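Local atomic coordinates of cupin type-2 domain-containing protein (Streptococcus pyogenes, PDB entry 1YHF), a protein that is of unknown function but belongs to the cupin superfamily, whose small beta-barrel domains often hold a metal or small ligand. Residues Y6-I10 against R32-R37; Q36-L40 against V111-A115; T19-I24 against E102-M106; G60-I66 against Q86-A92; Q51-S57 against I94-A100. All blocks are in the same frame, centred on the assembly; numbering follows the deposited sequence.

How the contacts relate
Contacts 4 and 5 are partly buried antiparallel strand pairings, one in each of the two sheets of the cupin barrel; their centres lie about 12 Å apart and they meet inside, where Met90 touches His96. Contact 3, also partly buried, sets helix 18-21 and the chain just after it against strand 104-111, and its Met106 packs on residues of both pairings. Contacts 1 and 2 lie at the surface and share Gln36 and Arg37 on edge strand 29-37. Regular backbone bonding and apolar packing dominate contacts 4 and 5; one glutamine amide carries contact 3; contacts 1 and 2 attach the irregular chain ends to strand 29-37 and its turn by a few backbone, arginine and lysine bonds.

Contact 1: Y6-I10 against R32-R37; sequences YINNI and RTLVQR
The irregular N-terminal segment 6-10 runs against residues 32-37 with end-to-end directions 173° apart, and the two chains come nearest at Asn8 and Leu34. One backbone bond joins them there, from Asn8 N to Leu34 O (2.8 Å), with the N-H directed at a lone pair in the carbonyl plane. In return, Leu34 CA makes a CA-H...O contact with Asn8 O at 3.4 Å. Residues 32-37 turn a corner at Leu34, which with Val35 forms a classic beta bulge opposite Ile42. The N-terminal segment lies along the outer edge of the five-stranded cupin sheet, where strand 29-37 is the outermost strand. Leu34 is the main apolar partner. Its CG is approached by Ile7 CG2 at 4.1 Å and by Ile10 CG2 at 4.2 Å, both side chains crossing it at a slant. Val35 CG2 lies 3.5 Å from Tyr6 O. At the other end, a bend at chi3 (-73°) brings the Arg32 guanidinium round to Asn9, whose carbonyl O receives NH1 at 3.0 Å. That oxygen lies in the guanidinium plane, but NH1 stands above the carbonyl plane, and Arg32 NH2 is bonded to Glu21 O.

Contact 2: Q36-L40 against V111-A115; sequences QRQDL and VKPEA
Arg37 opens a type I beta turn that ends at Leu40, and its carbonyl O receives a weak hydrogen bond from Lys112 NZ at 3.4 Å. The lysine chain, bent at chi3 (-91°), passes close to the turn, with CE 3.7 Å from Gln38 O. Gln38 O accepts a hydrogen bond from a water that also donates to Pro113 O, at 2.7 Å, and so links the turn to the C-terminal tail. Asp39 makes the backbone bond of the contact: Lys112 N donates to Asp39 O at 3.0 Å, from well above the carbonyl plane. The Asp39 carboxylate lies beside the chain end, with OD2 3.7 Å from Ala115 OXT; two like charges this near would be expected to repel. Leu40 pairs with Val111 as antiparallel, non-hydrogen-bonded neighbours, and Leu40 CD1 meets Val111 CG2 at 4.2 Å on one face of the sheet. The turn is that of a beta hairpin joining strands 29-37 and 40-47, flanked by the C-terminal tail as it leaves strand 104-111 of the cupin barrel.

Contact 3: T19-I24 against E102-M106; sequences TQEVMI and EAFQM
Gln105 reaches from strand 104-111 of the cupin barrel into the curve formed by the short, weakly bonded helix 18-21 and the residues after it, and its amide carries the polar part of the contact. NE2 is shared by two backbone carbonyls. It donates to Val22 O at 2.8 Å in a nearly straight bond (165° at the hydrogen), with the acceptor in the amide plane of Gln105, while the bond to Thr19 O, of equal length, is weak because it is bent to 128°. With CG anti to the carbonyl carbon (chi1 -69°) and the chain extended beyond it, the amide projects far enough from the strand to meet both. OE1 is bonded to Ser68 OG, so both ends of the buried amide have partners and its rotation is fixed. Thr19 and Gln105 cross at about a right angle, and the threonine CB lies 3.4 Å from OE1; Thr19 OG1 turns instead to Asp17. Ile24 supplies the apolar part. It too crosses Gln105 at about a right angle, with CG1 4.0 Å from Gln105 CG, while its other branch reaches toward the start of the strand. Val22 packs on Val44 and Ser46 of strand 40-47, which joins the segment to the same sheet. Ala103 CB sits against two ends of Ile24, at 3.6 Å from CG2 and 3.7 Å from CD1.

Contact 4: G60-I66 against Q86-A92; sequences GDAMVTI and QTIVMPA
Met63 and Val89 are neighbours on the outer face of an antiparallel strand pair, 61-66 with 87-90, that forms one edge of the five-stranded cupin sheet. Met63 CG lies 4.1 Å from Val89 CG2 and nearer still to Thr87 CG2, at 3.8 Å, crossing both side chains at a slant. Farther along this face Thr65 and Thr87 pair through their hydroxyls, OG1 to OG1, at 2.8 Å. The opposite face turns into the barrel. There Met90, bent at chi3 (-67°), lays its CE between two neighbours of the other strand, 3.6 Å from both Ala62 CB and Val64 CG2, and Ile88 CG2 packs against Val64 CB. Val64 and Ile88, like Ala62 and Met90, exchange paired backbone bonds, and Ile66 N donates to Gln86 O. Beyond the Ala62-Met90 pair, a water lies between Gly60 O and Met90 O, 3.0 and 2.8 Å away. Asp61 closes this end with its carboxylate: OD1 accepts Ala92 N at 2.9 Å, the N-H arriving nearly in line with the C-O bond.

Contact 5: Q51-S57 against I94-A100; sequences QEIGRHS and IPHALYA
His56 and His96 exchange two backbone hydrogen bonds, His96 N to His56 O at 2.8 Å and His56 N to His96 O at 2.9 Å. Ile53 and Leu98 form a second such pair, and Ala100 N donates to Gln51 O. Between the two pairs the register slips by one residue, a beta bulge at Gly54 and Arg55 on strand 52-56. Within the bulge, His56 ND1 donates to Gly54 O at 3.0 Å, with the oxygen in the plane of the imidazole. These two strands form one edge of the four-stranded sheet of the cupin barrel, with 52-56 outermost. The histidine rings make an edge-to-face pair: their planes stand at 75°, and His96 presents CE1 over the rim of the His56 face, 3.6 Å from NE2. The paired residues share a face of the sheet, where CG between backbone N and carbonyl carbon (chi1 71° and 47°) swings both rings together. Such histidines recall the metal ligands of many cupins, though binding is not established here. His56 O lies over the centre of the His96 ring, whose buried ND1 has no polar partner. On that same side Ile53 CB lies 4.1 Å from Leu98 CD1, and both side chains reach Met106 of the other sheet. Arg55 extends along the other side with Pro95 CB beneath one guanidinium face, 3.7 Å from NH2, while NH1 is bonded to Asp76 O.

Contact 1: Y6-I10 against R32-R37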
# COMPACT_ATOMS: atom_id res chain seq x y z
N TYR A 6 -7.83 16.53 5.03
CA TYR A 6 -6.43 16.13 5.05
C TYR A 6 -6.31 14.66 4.65
O TYR A 6 -5.31 14.25 4.09
CB TYR A 6 -5.82 16.39 6.44
CG TYR A 6 -6.01 17.83 6.85
CD1 TYR A 6 -5.29 18.84 6.22
CD2 TYR A 6 -6.97 18.18 7.80
CE1 TYR A 6 -5.48 20.16 6.55
CE2 TYR A 6 -7.17 19.51 8.15
CZ TYR A 6 -6.42 20.49 7.51
OH TYR A 6 -6.59 21.82 7.83
N ILE A 7 -7.36 13.90 4.93
CA ILE A 7 -7.47 12.51 4.48
C ILE A 7 -8.58 12.52 3.43
O ILE A 7 -9.75 12.74 3.75
CB ILE A 7 -7.76 11.54 5.66
CG1 ILE A 7 -6.54 11.46 6.58
CG2 ILE A 7 -8.17 10.14 5.15
CD1 ILE A 7 -6.74 10.60 7.83
N ASN A 8 -8.16 12.34 2.18
CA ASN A 8 -8.99 12.57 0.99
C ASN A 8 -9.42 11.29 0.31
O ASN A 8 -8.91 10.21 0.64
CB ASN A 8 -8.24 13.48 0.02
CG ASN A 8 -7.92 14.83 0.63
OD1 ASN A 8 -6.81 15.34 0.51
ND2 ASN A 8 -8.88 15.39 1.32
N ASN A 9 -10.40 11.40 -0.59
CA ASN A 9 -10.83 10.28 -1.46
C ASN A 9 -11.43 9.11 -0.70
O ASN A 9 -11.37 7.96 -1.14
CB ASN A 9 -9.66 9.79 -2.35
CG ASN A 9 -9.19 10.85 -3.34
OD1 ASN A 9 -7.99 11.13 -3.48
ND2 ASN A 9 -10.13 11.46 -4.01
N ILE A 10 -12.02 9.44 0.45
CA ILE A 10 -12.66 8.50 1.34
C ILE A 10 -13.64 9.26 2.22
O ILE A 10 -13.34 10.35 2.68
CB ILE A 10 -11.60 7.69 2.17
CG1 ILE A 10 -12.20 6.44 2.80
CG2 ILE A 10 -10.85 8.56 3.19
CD1 ILE A 10 -11.10 5.51 3.40
N ARG A 32 -6.62 3.99 -4.17
CA ARG A 32 -7.33 5.08 -3.61
C ARG A 32 -6.32 5.83 -2.77
O ARG A 32 -5.85 5.31 -1.74
CB ARG A 32 -8.48 4.56 -2.75
CG ARG A 32 -9.45 5.63 -2.35
CD ARG A 32 -10.57 5.02 -1.53
NE ARG A 32 -11.51 4.22 -2.33
CZ ARG A 32 -12.69 4.65 -2.77
NH1 ARG A 32 -13.10 5.91 -2.56
NH2 ARG A 32 -13.47 3.80 -3.44
N THR A 33 -5.95 7.02 -3.25
CA THR A 33 -4.90 7.80 -2.61
C THR A 33 -5.45 8.78 -1.57
O THR A 33 -6.04 9.81 -1.92
CB THR A 33 -4.01 8.53 -3.64
OG1 THR A 33 -3.51 7.59 -4.59
CG2 THR A 33 -2.84 9.23 -2.96
N LEU A 34 -5.26 8.43 -0.31
CA LEU A 34 -5.72 9.20 0.86
C LEU A 34 -4.95 10.48 1.13
O LEU A 34 -5.54 11.51 1.47
CB LEU A 34 -5.67 8.30 2.10
CG LEU A 34 -6.91 7.41 2.30
CD1 LEU A 34 -7.61 6.95 1.01
CD2 LEU A 34 -6.61 6.27 3.18
N VAL A 35 -3.63 10.42 0.96
CA VAL A 35 -2.74 11.55 1.21
C VAL A 35 -1.63 11.49 0.20
O VAL A 35 -1.06 10.43 -0.05
CB VAL A 35 -2.10 11.53 2.62
CG1 VAL A 35 -1.23 12.78 2.82
CG2 VAL A 35 -3.14 11.47 3.71
N GLN A 36 -1.33 12.64 -0.41
CA GLN A 36 -0.21 12.72 -1.33
C GLN A 36 0.47 14.06 -1.12
O GLN A 36 0.14 15.04 -1.79
CB GLN A 36 -0.68 12.54 -2.79
CG GLN A 36 0.42 12.60 -3.88
CD GLN A 36 -0.01 11.93 -5.20
OE1 GLN A 36 -1.20 11.76 -5.49
NE2 GLN A 36 0.98 11.54 -6.01
N ARG A 37 1.40 14.12 -0.17
CA ARG A 37 2.13 15.38 0.10
C ARG A 37 3.63 15.13 0.18
O ARG A 37 4.08 13.99 0.10
CB ARG A 37 1.63 16.06 1.39
CG ARG A 37 1.59 15.12 2.57
CD ARG A 37 1.62 15.82 3.91
NE ARG A 37 0.30 16.27 4.33
CZ ARG A 37 -0.07 16.43 5.60
NH1 ARG A 37 0.76 16.14 6.61
NH2 ARG A 37 -1.30 16.87 5.87

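Contact 2: Q36-L40 against V111-A115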
# COMPACT_ATOMS: atom_id res chain seq x y z
N GLN A 36 -1.33 12.64 -0.41
CA GLN A 36 -0.21 12.72 -1.33
C GLN A 36 0.47 14.06 -1.12
O GLN A 36 0.14 15.04 -1.79
CB GLN A 36 -0.68 12.54 -2.79
CG GLN A 36 0.42 12.60 -3.88
CD GLN A 36 -0.01 11.93 -5.20
OE1 GLN A 36 -1.20 11.76 -5.49
NE2 GLN A 36 0.98 11.54 -6.01
N ARG A 37 1.40 14.12 -0.17
CA ARG A 37 2.13 15.38 0.10
C ARG A 37 3.63 15.13 0.18
O ARG A 37 4.08 13.99 0.10
CB ARG A 37 1.63 16.06 1.39
CG ARG A 37 1.59 15.12 2.57
CD ARG A 37 1.62 15.82 3.91
NE ARG A 37 0.30 16.27 4.33
CZ ARG A 37 -0.07 16.43 5.60
NH1 ARG A 37 0.76 16.14 6.61
NH2 ARG A 37 -1.30 16.87 5.87
N GLN A 38 4.40 16.19 0.36
CA GLN A 38 5.86 16.05 0.32
C GLN A 38 6.39 15.01 1.32
O GLN A 38 7.25 14.20 0.97
CB GLN A 38 6.52 17.40 0.59
CG GLN A 38 8.02 17.41 0.35
CD GLN A 38 8.67 18.66 0.88
OE1 GLN A 38 8.65 19.72 0.25
NE2 GLN A 38 9.27 18.54 2.07
N ASP A 39 5.88 15.03 2.55
CA ASP A 39 6.43 14.16 3.58
C ASP A 39 5.57 12.96 3.97
O ASP A 39 5.84 12.32 4.98
CB ASP A 39 6.80 14.98 4.84
CG ASP A 39 5.60 15.54 5.58
OD1 ASP A 39 4.43 15.14 5.35
OD2 ASP A 39 5.82 16.42 6.43
N LEU A 40 4.53 12.68 3.18
CA LEU A 40 3.62 11.60 3.50
C LEU A 40 2.79 11.10 2.30
O LEU A 40 2.17 11.88 1.61
CB LEU A 40 2.70 11.99 4.67
CG LEU A 40 1.61 10.99 5.10
CD1 LEU A 40 2.19 9.66 5.69
CD2 LEU A 40 0.70 11.65 6.09
N VAL A 111 6.19 7.24 5.16
CA VAL A 111 6.54 8.35 6.00
C VAL A 111 7.91 8.88 5.60
O VAL A 111 8.93 8.21 5.77
CB VAL A 111 6.43 7.99 7.51
CG1 VAL A 111 6.72 9.23 8.36
CG2 VAL A 111 4.99 7.43 7.83
N LYS A 112 7.90 10.08 5.03
CA LYS A 112 9.12 10.68 4.44
C LYS A 112 9.68 11.78 5.33
O LYS A 112 8.98 12.26 6.23
CB LYS A 112 8.80 11.22 3.03
CG LYS A 112 8.62 10.11 2.01
CD LYS A 112 8.07 10.62 0.67
CE LYS A 112 6.55 10.55 0.67
NZ LYS A 112 5.94 11.20 -0.54
N PRO A 113 10.95 12.19 5.09
CA PRO A 113 11.55 13.28 5.86
C PRO A 113 10.66 14.51 5.87
O PRO A 113 10.07 14.88 4.85
CB PRO A 113 12.84 13.59 5.09
CG PRO A 113 13.21 12.32 4.44
CD PRO A 113 11.89 11.63 4.11
N GLU A 114 10.54 15.12 7.05
CA GLU A 114 9.85 16.38 7.23
C GLU A 114 10.43 17.53 6.37
O GLU A 114 11.65 17.65 6.22
CB GLU A 114 9.87 16.76 8.71
CG GLU A 114 8.63 16.37 9.47
CD GLU A 114 8.64 16.91 10.90
OE1 GLU A 114 7.72 17.68 11.27
OE2 GLU A 114 9.56 16.57 11.67
N ALA A 115 9.56 18.37 5.79
CA ALA A 115 8.12 18.21 5.92
C ALA A 115 7.35 18.76 4.71
O ALA A 115 7.53 18.29 3.59
CB ALA A 115 7.63 18.83 7.20
OXT ALA A 115 6.53 19.67 4.82
O HOH W 1 9.99 15.17 2.21

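Contact 3: T19-I24 against E102-M106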
# COMPACT_ATOMS: atom_id res chain seq x y z
N THR A 19 -11.28 -2.96 2.41
CA THR A 19 -11.28 -3.97 1.32
C THR A 19 -12.49 -3.81 0.39
O THR A 19 -12.52 -4.41 -0.69
CB THR A 19 -11.23 -5.45 1.84
OG1 THR A 19 -12.44 -5.78 2.54
CG2 THR A 19 -10.04 -5.66 2.74
N GLN A 20 -13.47 -3.01 0.80
CA GLN A 20 -14.57 -2.66 -0.10
C GLN A 20 -14.33 -1.34 -0.81
O GLN A 20 -14.99 -1.06 -1.80
CB GLN A 20 -15.94 -2.62 0.62
CG GLN A 20 -16.32 -3.89 1.38
CD GLN A 20 -16.23 -5.17 0.55
OE1 GLN A 20 -17.01 -5.37 -0.39
NE2 GLN A 20 -15.29 -6.06 0.93
N GLU A 21 -13.40 -0.54 -0.31
CA GLU A 21 -13.10 0.77 -0.88
C GLU A 21 -12.23 0.64 -2.12
O GLU A 21 -12.23 1.54 -2.96
CB GLU A 21 -12.42 1.69 0.14
CG GLU A 21 -13.28 2.10 1.34
CD GLU A 21 -14.45 2.99 0.98
OE1 GLU A 21 -14.24 4.08 0.39
OE2 GLU A 21 -15.59 2.61 1.31
N VAL A 22 -11.47 -0.45 -2.21
CA VAL A 22 -10.61 -0.73 -3.37
C VAL A 22 -10.77 -2.20 -3.78
O VAL A 22 -10.10 -3.09 -3.25
CB VAL A 22 -9.11 -0.35 -3.12
CG1 VAL A 22 -8.34 -0.40 -4.42
CG2 VAL A 22 -9.00 1.07 -2.61
N MSE A 23 -11.70 -2.43 -4.71
CA MSE A 23 -12.02 -3.77 -5.16
C MSE A 23 -10.88 -4.39 -5.98
O MSE A 23 -10.08 -3.67 -6.57
CB MSE A 23 -13.34 -3.76 -5.94
CG MSE A 23 -14.51 -3.15 -5.12
SE MSE A 23 -15.03 -4.35 -3.66
CE MSE A 23 -16.14 -5.52 -4.73
N ILE A 24 -10.78 -5.71 -5.96
CA ILE A 24 -9.80 -6.41 -6.79
C ILE A 24 -10.38 -6.51 -8.21
O ILE A 24 -11.50 -6.98 -8.38
CB ILE A 24 -9.49 -7.83 -6.24
CG1 ILE A 24 -8.73 -7.73 -4.91
CG2 ILE A 24 -8.70 -8.63 -7.27
CD1 ILE A 24 -8.79 -8.97 -4.03
N GLU A 102 -1.21 -13.97 -4.71
CA GLU A 102 -2.65 -14.06 -4.96
C GLU A 102 -3.08 -12.62 -5.10
O GLU A 102 -2.29 -11.72 -4.78
CB GLU A 102 -3.38 -14.66 -3.77
CG GLU A 102 -2.75 -15.89 -3.17
CD GLU A 102 -3.47 -16.33 -1.91
OE1 GLU A 102 -4.31 -15.56 -1.38
OE2 GLU A 102 -3.18 -17.45 -1.43
N ALA A 103 -4.30 -12.39 -5.56
CA ALA A 103 -4.88 -11.05 -5.50
C ALA A 103 -4.74 -10.58 -4.04
O ALA A 103 -4.97 -11.35 -3.10
CB ALA A 103 -6.34 -11.06 -5.93
N PHE A 104 -4.32 -9.34 -3.85
CA PHE A 104 -4.24 -8.82 -2.50
C PHE A 104 -4.65 -7.35 -2.44
O PHE A 104 -4.69 -6.67 -3.48
CB PHE A 104 -2.85 -9.10 -1.89
CG PHE A 104 -1.75 -8.16 -2.36
CD1 PHE A 104 -1.52 -6.95 -1.71
CD2 PHE A 104 -0.89 -8.53 -3.40
CE1 PHE A 104 -0.48 -6.09 -2.11
CE2 PHE A 104 0.15 -7.68 -3.81
CZ PHE A 104 0.35 -6.45 -3.15
N GLN A 105 -4.99 -6.90 -1.23
CA GLN A 105 -5.30 -5.49 -0.93
C GLN A 105 -4.40 -5.10 0.22
O GLN A 105 -4.14 -5.94 1.12
CB GLN A 105 -6.76 -5.34 -0.54
CG GLN A 105 -7.73 -5.57 -1.69
CD GLN A 105 -9.07 -6.02 -1.23
OE1 GLN A 105 -9.17 -6.95 -0.42
NE2 GLN A 105 -10.11 -5.37 -1.69
N MSE A 106 -3.92 -3.86 0.20
CA MSE A 106 -3.02 -3.34 1.23
C MSE A 106 -3.23 -1.88 1.57
O MSE A 106 -3.72 -1.09 0.74
CB MSE A 106 -1.55 -3.51 0.80
CG MSE A 106 -1.18 -2.78 -0.47
SE MSE A 106 0.80 -2.64 -0.57
CE MSE A 106 0.92 -2.14 -2.39

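Contact 4: G60-I66 against Q86-A92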
# COMPACT_ATOMS: atom_id res chain seq x y z
N GLY A 60 11.30 7.64 2.19
CA GLY A 60 10.61 7.42 3.47
C GLY A 60 10.53 5.95 3.86
O GLY A 60 10.82 5.07 3.04
N ASP A 61 10.16 5.69 5.13
CA ASP A 61 9.87 4.33 5.56
C ASP A 61 8.44 4.02 5.08
O ASP A 61 7.53 4.85 5.22
CB ASP A 61 9.96 4.18 7.10
CG ASP A 61 11.41 4.16 7.63
OD1 ASP A 61 12.34 3.78 6.90
OD2 ASP A 61 11.60 4.52 8.82
N ALA A 62 8.24 2.84 4.53
CA ALA A 62 7.00 2.47 3.89
C ALA A 62 6.37 1.28 4.60
O ALA A 62 6.86 0.13 4.51
CB ALA A 62 7.26 2.16 2.40
N MSE A 63 5.29 1.52 5.32
CA MSE A 63 4.68 0.45 6.08
C MSE A 63 3.58 -0.16 5.23
O MSE A 63 2.73 0.55 4.71
CB MSE A 63 4.12 0.95 7.40
CG MSE A 63 3.47 -0.13 8.21
SE MSE A 63 3.00 0.43 10.01
CE MSE A 63 1.64 1.78 9.64
N VAL A 64 3.65 -1.48 5.08
CA VAL A 64 2.68 -2.22 4.29
C VAL A 64 1.87 -3.10 5.21
O VAL A 64 2.43 -3.93 5.92
CB VAL A 64 3.38 -3.14 3.25
CG1 VAL A 64 2.36 -4.03 2.52
CG2 VAL A 64 4.17 -2.31 2.26
N THR A 65 0.55 -2.92 5.16
CA THR A 65 -0.37 -3.76 5.91
C THR A 65 -1.27 -4.49 4.91
O THR A 65 -1.98 -3.84 4.13
CB THR A 65 -1.14 -2.90 6.95
OG1 THR A 65 -0.24 -2.50 8.00
CG2 THR A 65 -2.28 -3.64 7.54
N ILE A 66 -1.18 -5.82 4.90
CA ILE A 66 -1.93 -6.65 3.97
C ILE A 66 -3.33 -6.88 4.51
O ILE A 66 -3.53 -7.40 5.63
CB ILE A 66 -1.15 -7.97 3.60
CG1 ILE A 66 0.19 -7.64 2.92
CG2 ILE A 66 -2.00 -8.91 2.70
CD1 ILE A 66 0.09 -6.93 1.60
N GLN A 86 -0.98 -9.26 8.30
CA GLN A 86 0.43 -9.09 8.57
C GLN A 86 0.93 -7.78 8.01
O GLN A 86 0.37 -7.23 7.06
CB GLN A 86 1.26 -10.26 8.05
CG GLN A 86 0.93 -11.60 8.70
CD GLN A 86 1.69 -12.75 8.08
OE1 GLN A 86 2.20 -12.64 6.96
NE2 GLN A 86 1.79 -13.85 8.81
N THR A 87 2.00 -7.28 8.63
CA THR A 87 2.55 -5.99 8.32
C THR A 87 4.07 -6.06 8.19
O THR A 87 4.74 -6.84 8.88
CB THR A 87 2.16 -4.98 9.47
OG1 THR A 87 0.77 -4.67 9.39
CG2 THR A 87 2.96 -3.70 9.39
N ILE A 88 4.62 -5.21 7.33
CA ILE A 88 6.07 -5.08 7.20
C ILE A 88 6.44 -3.64 6.91
O ILE A 88 5.75 -2.98 6.17
CB ILE A 88 6.66 -6.05 6.12
CG1 ILE A 88 8.20 -6.07 6.15
CG2 ILE A 88 6.08 -5.77 4.70
CD1 ILE A 88 8.76 -7.33 5.51
N VAL A 89 7.53 -3.16 7.51
CA VAL A 89 8.05 -1.84 7.23
C VAL A 89 9.26 -2.00 6.33
O VAL A 89 10.26 -2.62 6.72
CB VAL A 89 8.45 -1.06 8.52
CG1 VAL A 89 8.96 0.33 8.19
CG2 VAL A 89 7.25 -0.99 9.50
N MSE A 90 9.14 -1.47 5.12
CA MSE A 90 10.22 -1.53 4.14
C MSE A 90 11.04 -0.26 4.33
O MSE A 90 10.53 0.85 4.11
CB MSE A 90 9.66 -1.62 2.72
CG MSE A 90 8.52 -2.63 2.59
SE MSE A 90 7.82 -2.78 0.77
CE MSE A 90 7.00 -0.97 0.58
N PRO A 91 12.31 -0.41 4.77
CA PRO A 91 13.14 0.74 5.17
C PRO A 91 13.50 1.73 4.05
O PRO A 91 13.70 1.34 2.89
CB PRO A 91 14.41 0.07 5.73
CG PRO A 91 14.46 -1.27 5.05
CD PRO A 91 13.02 -1.70 4.94
N ALA A 92 13.55 3.01 4.43
CA ALA A 92 13.90 4.10 3.51
C ALA A 92 15.21 3.83 2.79
O ALA A 92 16.16 3.30 3.39
CB ALA A 92 14.00 5.44 4.28
O HOH W 2 10.90 2.37 1.76

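Contact 5: Q51-S57 against I94-A100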
# COMPACT_ATOMS: atom_id res chain seq x y z
N GLN A 51 0.03 -9.44 -10.60
CA GLN A 51 0.43 -8.06 -10.83
C GLN A 51 1.66 -7.74 -9.98
O GLN A 51 1.97 -8.45 -9.03
CB GLN A 51 -0.74 -7.09 -10.55
CG GLN A 51 -1.98 -7.35 -11.43
CD GLN A 51 -1.63 -7.56 -12.90
OE1 GLN A 51 -1.97 -8.59 -13.50
NE2 GLN A 51 -0.92 -6.60 -13.47
N GLU A 52 2.40 -6.70 -10.36
CA GLU A 52 3.57 -6.32 -9.58
C GLU A 52 3.87 -4.83 -9.57
O GLU A 52 3.56 -4.08 -10.52
CB GLU A 52 4.82 -7.12 -10.01
CG GLU A 52 5.48 -6.67 -11.29
CD GLU A 52 6.89 -7.24 -11.46
OE1 GLU A 52 7.76 -6.50 -11.98
OE2 GLU A 52 7.13 -8.41 -11.07
N ILE A 53 4.47 -4.42 -8.46
CA ILE A 53 5.04 -3.10 -8.33
C ILE A 53 6.55 -3.31 -8.46
O ILE A 53 7.15 -4.02 -7.66
CB ILE A 53 4.66 -2.45 -6.99
CG1 ILE A 53 3.14 -2.29 -6.92
CG2 ILE A 53 5.39 -1.12 -6.81
CD1 ILE A 53 2.61 -1.91 -5.57
N GLY A 54 7.12 -2.72 -9.52
CA GLY A 54 8.52 -2.90 -9.82
C GLY A 54 9.43 -2.40 -8.73
O GLY A 54 9.06 -1.52 -7.93
N ARG A 55 10.62 -2.99 -8.68
CA ARG A 55 11.71 -2.56 -7.81
C ARG A 55 11.86 -1.04 -7.82
O ARG A 55 11.92 -0.42 -8.88
CB ARG A 55 13.00 -3.21 -8.29
CG ARG A 55 14.07 -3.33 -7.24
CD ARG A 55 15.03 -4.43 -7.60
NE ARG A 55 16.25 -4.34 -6.82
CZ ARG A 55 16.46 -4.97 -5.67
NH1 ARG A 55 15.52 -5.76 -5.15
NH2 ARG A 55 17.62 -4.82 -5.03
N HIS A 56 11.89 -0.45 -6.63
CA HIS A 56 12.28 0.95 -6.46
C HIS A 56 12.60 1.26 -5.00
O HIS A 56 12.37 0.44 -4.11
CB HIS A 56 11.22 1.90 -7.02
CG HIS A 56 9.97 1.95 -6.20
ND1 HIS A 56 9.09 0.90 -6.15
CD2 HIS A 56 9.48 2.91 -5.38
CE1 HIS A 56 8.08 1.20 -5.34
NE2 HIS A 56 8.30 2.42 -4.86
N SER A 57 13.16 2.45 -4.78
CA SER A 57 13.47 2.94 -3.44
C SER A 57 12.67 4.20 -3.14
O SER A 57 12.47 5.03 -4.03
CB SER A 57 14.96 3.28 -3.34
OG SER A 57 15.75 2.13 -3.60
N ILE A 94 16.21 1.68 0.65
CA ILE A 94 16.52 0.30 0.29
C ILE A 94 15.52 -0.15 -0.78
O ILE A 94 14.29 0.03 -0.59
CB ILE A 94 16.47 -0.66 1.52
CG1 ILE A 94 17.38 -0.17 2.66
CG2 ILE A 94 16.83 -2.12 1.13
CD1 ILE A 94 18.86 -0.30 2.36
N PRO A 95 16.02 -0.66 -1.93
CA PRO A 95 15.09 -1.12 -2.95
C PRO A 95 14.11 -2.19 -2.46
O PRO A 95 14.48 -3.08 -1.70
CB PRO A 95 16.01 -1.66 -4.05
CG PRO A 95 17.28 -0.91 -3.87
CD PRO A 95 17.42 -0.80 -2.37
N HIS A 96 12.86 -2.06 -2.89
CA HIS A 96 11.80 -3.02 -2.61
C HIS A 96 10.91 -3.21 -3.82
O HIS A 96 10.86 -2.36 -4.72
CB HIS A 96 10.97 -2.63 -1.37
CG HIS A 96 10.53 -1.20 -1.34
ND1 HIS A 96 9.54 -0.70 -2.16
CD2 HIS A 96 10.93 -0.16 -0.57
CE1 HIS A 96 9.36 0.59 -1.91
NE2 HIS A 96 10.20 0.94 -0.95
N ALA A 97 10.22 -4.33 -3.83
CA ALA A 97 9.28 -4.68 -4.88
C ALA A 97 8.16 -5.48 -4.26
O ALA A 97 8.34 -6.04 -3.16
CB ALA A 97 9.98 -5.47 -6.00
N LEU A 98 7.02 -5.54 -4.94
CA LEU A 98 5.87 -6.30 -4.45
C LEU A 98 5.26 -7.12 -5.60
O LEU A 98 5.05 -6.59 -6.69
CB LEU A 98 4.80 -5.37 -3.83
CG LEU A 98 5.19 -4.41 -2.66
CD1 LEU A 98 5.81 -3.08 -3.14
CD2 LEU A 98 4.02 -4.13 -1.74
N TYR A 99 5.02 -8.41 -5.35
CA TYR A 99 4.40 -9.28 -6.33
C TYR A 99 3.15 -9.92 -5.73
O TYR A 99 3.17 -10.43 -4.60
CB TYR A 99 5.38 -10.35 -6.82
CG TYR A 99 4.77 -11.39 -7.72
CD1 TYR A 99 4.43 -11.07 -9.04
CD2 TYR A 99 4.54 -12.69 -7.27
CE1 TYR A 99 3.87 -12.02 -9.88
CE2 TYR A 99 3.99 -13.65 -8.11
CZ TYR A 99 3.66 -13.31 -9.41
OH TYR A 99 3.10 -14.24 -10.24
N ALA A 100 2.05 -9.86 -6.48
CA ALA A 100 0.78 -10.41 -6.02
C ALA A 100 0.77 -11.93 -6.23
O ALA A 100 0.39 -12.42 -7.29
CB ALA A 100 -0.40 -9.74 -6.75